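Local coordinates for protein putative sporulation-specific glycosylase YdhD (Bacillus subtilis subsp. subtilis str. 168, PDB 3CZ8) that probably hydrolyses glycosidic bonds of a polysaccharide during sporulation, this chain being its family 18 glycosyl hydrolase domain, at residues Gly79-Glu84 and Phe119-Ala124; Pro153-Thr156 and Trp162-Gly165. The protein carries 1 engineered substitution. All blocks are in the same frame, centred on the assembly; numbering follows the deposited sequence. Where two conformers were deposited one is given.

How the contacts relate
Both contacts lie among loops following strands of the TIM barrel of this GH18 domain, and both are surface contacts, although contact 2 includes the buried K155. Contact 1 joins the short strand 80-81 and the start of helix 83-90 to the loop after strand 114-118, and includes the predicted proton donor. Contact 2 stays within a single loop, running from strand 147-153 to helix 168-174. The chemistry differs accordingly: a phenylalanine ring under a carboxylate side chain in contact 1, a lysine bonded to a backbone carbonyl beside a leucine in contact 2. Their centres are about 13 Å apart, and they touch where A124 CB packs 3.6 Å from R164 CB.

Contact 1 of 2, residues Gly79-Glu84 and Phe119-Ala124; sequences GGFSTE and FEQVSA
At the predicted active site of the GH18 barrel, the ring of F81 stacks against the side chain of E120, the residue assigned as proton donor. E120 lies over one face of that ring, its CB making a CH-pi contact 3.8 Å from the F81 centroid. The extended chain carries E120 CD out over the same face toward the rim, 3.5 Å from F81 CZ. The carboxylate and ring planes are 22° apart, and the carboxylate therefore lies nearly flat on the aromatic surface. F81 reaches it with CG anti to its own carbonyl carbon (chi1 -71°), from the short strand 80-81. Segment 119-124 follows barrel strand 114-118, which ends in D118. D118 OD1 lies close to E120 OE2; D118 and E120 form the D-x-E end of the family 18 DxDxE signature. E120 OE2 is also hydrogen-bonded to a bound glycerol, probably from the crystallisation liquor. Beyond the glutamate, the side chain of Q121 crosses that of T83 at about a right angle, with Q121 CB 3.4 Å from T83 OG1; T83 has two deposited conformers, and this approach, described for one of them, is tentative. N75 ND2 bonds both S82 O and E120 O, bridging the two segments from strand 68-77.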
# COMPACT_ATOMS: atom_id res chain seq x y z
N GLY A 79 13.32 15.57 -3.68
CA GLY A 79 14.31 14.50 -3.76
C GLY A 79 14.53 13.73 -2.47
O GLY A 79 15.56 13.07 -2.31
N GLY A 80 13.58 13.83 -1.55
CA GLY A 80 13.63 13.08 -0.29
C GLY A 80 13.87 13.92 0.96
O GLY A 80 13.53 15.10 1.00
N PHE A 81 14.47 13.30 1.97
CA PHE A 81 14.72 13.96 3.24
C PHE A 81 15.90 14.91 3.10
O PHE A 81 16.97 14.53 2.62
CB PHE A 81 14.96 12.94 4.35
CG PHE A 81 13.73 12.19 4.76
CD1 PHE A 81 12.86 12.73 5.71
CD2 PHE A 81 13.42 10.95 4.21
CE1 PHE A 81 11.70 12.05 6.09
CE2 PHE A 81 12.27 10.26 4.59
CZ PHE A 81 11.41 10.82 5.53
N SER A 82 15.68 16.16 3.51
CA SER A 82 16.68 17.20 3.37
C SER A 82 17.49 17.36 4.65
O SER A 82 16.99 17.85 5.66
CB SER A 82 16.04 18.53 2.98
OG SER A 82 17.01 19.55 2.94
N THR A 83 18.75 16.94 4.56
CA THR A 83 19.75 17.06 5.63
C THR A 83 20.01 18.53 5.98
O THR A 83 20.36 18.87 7.12
CB THR A 83 21.08 16.41 5.16
OG1 THR A 83 20.81 15.12 4.60
CG2 THR A 83 22.08 16.26 6.30
N GLU A 84 19.86 19.40 4.98
CA GLU A 84 20.15 20.83 5.12
C GLU A 84 19.00 21.67 5.69
O GLU A 84 19.24 22.55 6.51
CB GLU A 84 20.62 21.42 3.78
CG GLU A 84 22.05 21.05 3.39
CD GLU A 84 22.16 19.71 2.66
OE1 GLU A 84 23.30 19.24 2.46
OE2 GLU A 84 21.12 19.13 2.27
N PHE A 119 11.88 13.44 11.50
CA PHE A 119 13.02 14.12 10.91
C PHE A 119 14.09 13.08 10.65
O PHE A 119 14.60 12.44 11.57
CB PHE A 119 13.57 15.25 11.80
CG PHE A 119 12.65 16.45 11.94
CD1 PHE A 119 11.49 16.58 11.16
CD2 PHE A 119 12.95 17.46 12.84
CE1 PHE A 119 10.66 17.68 11.29
CE2 PHE A 119 12.13 18.58 12.97
CZ PHE A 119 10.97 18.69 12.20
N GLU A 120 14.43 12.92 9.38
CA GLU A 120 15.46 11.98 8.99
C GLU A 120 16.68 12.69 8.43
O GLU A 120 16.59 13.85 8.00
CB GLU A 120 14.92 10.94 8.01
CG GLU A 120 13.94 9.98 8.67
CD GLU A 120 13.38 8.96 7.70
OE1 GLU A 120 14.13 8.49 6.82
OE2 GLU A 120 12.19 8.63 7.84
N GLN A 121 17.81 11.98 8.47
CA GLN A 121 19.13 12.51 8.11
C GLN A 121 19.49 13.75 8.93
O GLN A 121 20.00 14.73 8.40
CB GLN A 121 19.24 12.78 6.59
CG GLN A 121 19.10 11.53 5.70
CD GLN A 121 18.83 11.88 4.24
OE1 GLN A 121 19.45 12.79 3.68
NE2 GLN A 121 17.90 11.16 3.63
N VAL A 122 19.17 13.70 10.23
CA VAL A 122 19.59 14.74 11.16
C VAL A 122 21.10 14.57 11.32
O VAL A 122 21.56 13.49 11.68
CB VAL A 122 18.85 14.64 12.53
CG1 VAL A 122 19.54 15.50 13.61
CG2 VAL A 122 17.39 15.08 12.39
N SER A 123 21.85 15.62 11.00
CA SER A 123 23.31 15.58 11.11
C SER A 123 23.77 15.39 12.56
O SER A 123 23.08 15.79 13.50
CB SER A 123 23.96 16.81 10.46
OG SER A 123 23.69 17.99 11.20
N ALA A 124 24.92 14.75 12.73
CA ALA A 124 25.47 14.40 14.04
C ALA A 124 25.87 15.59 14.90
O ALA A 124 25.92 15.49 16.13
CB ALA A 124 26.67 13.48 13.86

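Contact 2 of 2, residues Pro153-Thr156 and Trp162-Gly165; sequences PAKT and WLRG
Polar and apolar contacts meet on L163, whose carbonyl receives K155 while its side chain packs toward P153. The polar part is a hydrogen bond of 2.9 Å from K155 NZ to L163 O. The ammonium sits above the carbonyl plane, 44° out of it, with a C=O...N angle of 132°. A bend at chi3 (71°) in the otherwise extended lysine chain turns its tip toward this oxygen. K155 NZ also donates to Y166 O, so two backbone carbonyls of the same loop grip it; D158 OD2 is a distant, weak ion partner and makes its salt bridge with R164 NE. Replacing K155 by a methionine would probably leave the carbonyls of L163 and Y166 without their shared donor. This loop follows strand 147-153 of the TIM barrel and leads into helix 168-174, and the side chain of P153, at the strand end, comes within about 6 Å, nearest atoms, of the side chain of the predicted proton donor E120. The two methyls of L163 meet different partners. CD2 makes an apolar contact with P153 CB at 3.8 Å, whereas L163 CD1 rests against a carbonyl oxygen, 3.7 Å from A154 O. The lysine's aliphatic part runs alongside the leucine, with K155 CG 3.9 Å from L163 CB.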
# COMPACT_ATOMS: atom_id res chain seq x y z
N PRO A 153 15.53 6.18 13.66
CA PRO A 153 16.10 4.94 13.13
C PRO A 153 16.62 4.05 14.26
O PRO A 153 16.97 4.56 15.33
CB PRO A 153 17.26 5.42 12.25
CG PRO A 153 17.13 6.91 12.17
CD PRO A 153 16.39 7.34 13.38
N ALA A 154 16.64 2.74 14.02
CA ALA A 154 17.13 1.79 15.01
C ALA A 154 18.62 1.98 15.27
O ALA A 154 19.41 2.12 14.33
CB ALA A 154 16.87 0.37 14.54
N LYS A 155 18.98 2.01 16.55
CA LYS A 155 20.36 2.20 16.99
C LYS A 155 20.77 1.06 17.90
O LYS A 155 19.97 0.61 18.73
CB LYS A 155 20.54 3.53 17.73
CG LYS A 155 20.59 4.75 16.83
CD LYS A 155 20.83 6.05 17.61
CE LYS A 155 22.24 6.14 18.17
NZ LYS A 155 22.63 7.55 18.46
N THR A 156 22.01 0.60 17.72
CA THR A 156 22.58 -0.46 18.55
C THR A 156 23.75 0.06 19.39
O THR A 156 24.13 -0.55 20.39
CB THR A 156 23.02 -1.69 17.71
OG1 THR A 156 23.39 -2.76 18.58
CG2 THR A 156 24.19 -1.36 16.78
N TRP A 162 25.80 8.64 10.88
CA TRP A 162 24.47 9.02 10.41
C TRP A 162 23.33 8.68 11.40
O TRP A 162 22.15 8.93 11.12
CB TRP A 162 24.19 8.43 9.02
CG TRP A 162 24.15 6.93 8.97
CD1 TRP A 162 23.05 6.14 9.11
CD2 TRP A 162 25.26 6.04 8.77
NE1 TRP A 162 23.40 4.81 9.01
CE2 TRP A 162 24.74 4.72 8.79
CE3 TRP A 162 26.63 6.23 8.56
CZ2 TRP A 162 25.56 3.60 8.62
CZ3 TRP A 162 27.44 5.11 8.39
CH2 TRP A 162 26.90 3.81 8.43
N LEU A 163 23.68 8.12 12.55
CA LEU A 163 22.73 7.80 13.60
C LEU A 163 23.01 8.64 14.85
O LEU A 163 22.26 8.60 15.83
CB LEU A 163 22.78 6.30 13.95
CG LEU A 163 22.45 5.26 12.87
CD1 LEU A 163 22.59 3.86 13.44
CD2 LEU A 163 21.06 5.45 12.28
N ARG A 164 24.09 9.41 14.80
CA ARG A 164 24.61 10.10 15.98
C ARG A 164 23.74 11.30 16.37
O ARG A 164 23.73 11.70 17.52
CB ARG A 164 26.08 10.50 15.77
CG ARG A 164 27.00 10.12 16.92
CD ARG A 164 27.09 11.21 17.96
NE ARG A 164 27.32 10.69 19.31
CZ ARG A 164 27.62 11.43 20.37
NH1 ARG A 164 27.75 12.75 20.26
NH2 ARG A 164 27.80 10.84 21.55
N GLY A 165 23.00 11.84 15.40
CA GLY A 165 22.03 12.92 15.63
C GLY A 165 20.83 12.55 16.51
O GLY A 165 20.07 13.43 16.92